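Local coordinates for aspartate-semialdehyde dehydrogenase (Thermus thermophilus, PDB 2YV3), which probably catalyses the NADPH-dependent reductive dephosphorylation of L-aspartyl-4-phosphate to L-aspartate semialdehyde, at residues A121-C125 with T126-L130. Residues are numbered along the deposited sequence; the frame is centred on the assembly and turned at random.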
ATOM      1  N   ALA A 121       2.294 -29.127   1.307  1.00 29.00           N
ATOM      2  CA  ALA A 121       1.601 -27.898   0.948  1.00 18.24           C
ATOM      3  C   ALA A 121       2.531 -26.730   0.718  1.00 21.47           C
ATOM      4  O   ALA A 121       3.364 -26.412   1.557  1.00 22.32           O
ATOM      5  CB  ALA A 121       0.609 -27.535   2.011  1.00 31.21           C
ATOM      6  N   ASN A 122       2.381 -26.106  -0.444  1.00 28.73           N
ATOM      7  CA  ASN A 122       3.157 -24.932  -0.832  1.00 29.09           C
ATOM      8  C   ASN A 122       2.391 -23.748  -0.213  1.00 32.79           C
ATOM      9  O   ASN A 122       1.166 -23.629  -0.365  1.00 27.48           O
ATOM     10  CB  ASN A 122       3.181 -24.834  -2.361  1.00 39.10           C
ATOM     11  CG  ASN A 122       4.168 -23.820  -2.875  1.00 23.98           C
ATOM     12  OD1 ASN A 122       5.340 -23.865  -2.541  1.00 34.93           O
ATOM     13  ND2 ASN A 122       3.698 -22.907  -3.716  1.00 24.88           N
ATOM     14  N   PRO A 123       3.101 -22.875   0.512  1.00 27.94           N
ATOM     15  CA  PRO A 123       2.547 -21.693   1.185  1.00 24.00           C
ATOM     16  C   PRO A 123       1.971 -20.632   0.271  1.00 20.97           C
ATOM     17  O   PRO A 123       2.229 -20.639  -0.922  1.00 16.97           O
ATOM     18  CB  PRO A 123       3.735 -21.177   1.998  1.00 31.52           C
ATOM     19  CG  PRO A 123       4.906 -21.559   1.162  1.00 31.17           C
ATOM     20  CD  PRO A 123       4.553 -22.977   0.743  1.00 29.50           C
ATOM     21  N   ASN A 124       1.197 -19.711   0.845  1.00 22.59           N
ATOM     22  CA  ASN A 124       0.589 -18.646   0.060  1.00 11.05           C
ATOM     23  C   ASN A 124       1.672 -17.749  -0.478  1.00 15.30           C
ATOM     24  O   ASN A 124       2.819 -17.874  -0.091  1.00 27.06           O
ATOM     25  CB  ASN A 124      -0.365 -17.803   0.890  1.00 10.49           C
ATOM     26  CG  ASN A 124      -1.143 -16.810   0.037  1.00 27.33           C
ATOM     27  OD1 ASN A 124      -1.188 -15.610   0.329  1.00 34.27           O
ATOM     28  ND2 ASN A 124      -1.770 -17.316  -1.027  1.00 27.38           N
ATOM     29  N   CYS A 125       1.310 -16.841  -1.368  1.00 18.74           N
ATOM     30  CA  CYS A 125       2.285 -15.925  -1.932  1.00 21.82           C
ATOM     31  C   CYS A 125       2.757 -14.978  -0.835  1.00 18.57           C
ATOM     32  O   CYS A 125       3.904 -15.031  -0.375  1.00 15.87           O
ATOM     33  CB  CYS A 125       1.637 -15.123  -3.060  1.00 17.70           C
ATOM     34  SG  CYS A 125       0.046 -14.366  -2.555  1.00 38.91           S
ATOM     35  N   THR A 126       1.833 -14.119  -0.424  1.00 21.25           N
ATOM     36  CA  THR A 126       2.068 -13.113   0.591  1.00 25.59           C
ATOM     37  C   THR A 126       2.810 -13.635   1.819  1.00 24.99           C
ATOM     38  O   THR A 126       3.553 -12.876   2.446  1.00 14.93           O
ATOM     39  CB  THR A 126       0.729 -12.494   1.044  1.00 27.79           C
ATOM     40  OG1 THR A 126       0.031 -11.977  -0.091  1.00 41.07           O
ATOM     41  CG2 THR A 126       0.965 -11.358   2.002  1.00 45.67           C
ATOM     42  N   THR A 127       2.607 -14.917   2.151  1.00 17.92           N
ATOM     43  CA  THR A 127       3.237 -15.544   3.317  1.00 13.95           C
ATOM     44  C   THR A 127       4.680 -15.974   3.083  1.00 18.19           C
ATOM     45  O   THR A 127       5.541 -15.773   3.935  1.00  4.89           O
ATOM     46  CB  THR A 127       2.447 -16.790   3.797  1.00 22.88           C
ATOM     47  OG1 THR A 127       1.216 -16.390   4.414  1.00 17.07           O
ATOM     48  CG2 THR A 127       3.257 -17.567   4.803  1.00 14.07           C
ATOM     49  N   ALA A 128       4.926 -16.578   1.925  1.00 21.55           N
ATOM     50  CA  ALA A 128       6.257 -17.041   1.571  1.00 21.95           C
ATOM     51  C   ALA A 128       7.273 -15.915   1.746  1.00 28.80           C
ATOM     52  O   ALA A 128       8.121 -15.969   2.656  1.00 29.43           O
ATOM     53  CB  ALA A 128       6.272 -17.539   0.146  1.00 13.93           C
ATOM     54  N   ILE A 129       7.187 -14.886   0.902  1.00 23.64           N
ATOM     55  CA  ILE A 129       8.146 -13.792   1.007  1.00 27.64           C
ATOM     56  C   ILE A 129       8.209 -13.195   2.408  1.00 23.70           C
ATOM     57  O   ILE A 129       9.293 -13.071   2.963  1.00 36.96           O
ATOM     58  CB  ILE A 129       7.897 -12.664  -0.048  1.00 31.96           C
ATOM     59  CG1 ILE A 129       7.336 -11.409   0.626  1.00 27.23           C
ATOM     60  CG2 ILE A 129       6.999 -13.179  -1.175  1.00 34.46           C
ATOM     61  CD1 ILE A 129       7.960 -10.131   0.116  1.00 25.15           C
ATOM     62  N   LEU A 130       7.072 -12.843   2.999  1.00 18.42           N
ATOM     63  CA  LEU A 130       7.090 -12.283   4.343  1.00 20.42           C
ATOM     64  C   LEU A 130       7.877 -13.159   5.324  1.00 23.74           C
ATOM     65  O   LEU A 130       8.459 -12.653   6.277  1.00 31.08           O
ATOM     66  CB  LEU A 130       5.668 -12.089   4.875  1.00 23.99           C
ATOM     67  CG  LEU A 130       5.568 -11.393   6.243  1.00 32.15           C
ATOM     68  CD1 LEU A 130       6.388 -10.098   6.204  1.00 24.05           C
ATOM     69  CD2 LEU A 130       4.117 -11.120   6.609  1.00 14.42           C
TER
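The flat amide of Asn124 has backbone N of Thr126 off one face, 4.0 Å from CG of Asn124 and toward the amide's outer end. CB of Thr126 lies beyond that end, nearer the plane, and the two side chains run side by side. CG of Asn124 is anti to its backbone N (chi1 -172°), which turns this face to the first N-H groups of the helix. Arg96 also touches this side chain. In a light apolar contact, CG of the puckered Pro123 ring lies 4.4 Å from CB of Ala128. Val105 and Leu318 pack on the same proline.

Asn124 is the N-cap of helix 125-141. The first turn closes through its backbone: N of Ala128 donates to O of Asn124 at 3.2 Å, with an N-H...O angle of 157°. CB of Asn124 approaches OG1 of Thr127 at 4.1 Å, but that hydroxyl is hydrogen-bonded to Glu213. Glu213 also makes a weak hydrogen bond to N of Asn124, so one carboxylate ties the cap to the first turn.

Cys125 is the predicted acyl-thioester nucleophile. Its side chain starts out away from the following turn, although its CB still touches Thr126. With chi1 at 50°, SG of Cys125 stands over its own backbone, 3.4 Å from OG1 of Thr126. His238, the predicted proton acceptor, touches Cys125. Gln152, predicted to bind substrate, lies next to Thr126. The turn thus forms part of the probable active site.

The loop follows strand 119-121, an outer strand of the Rossmann-type sheet, and runs into helix 125-141. Strands 143-151 and 237-246 of the second sheet flank Leu130. Glu206 of helix 205-219 touches Asn124, Cys125 and Thr126, and Ile217 touches Thr127. The largely buried turn joins the two sheets, with Cys125 partly exposed.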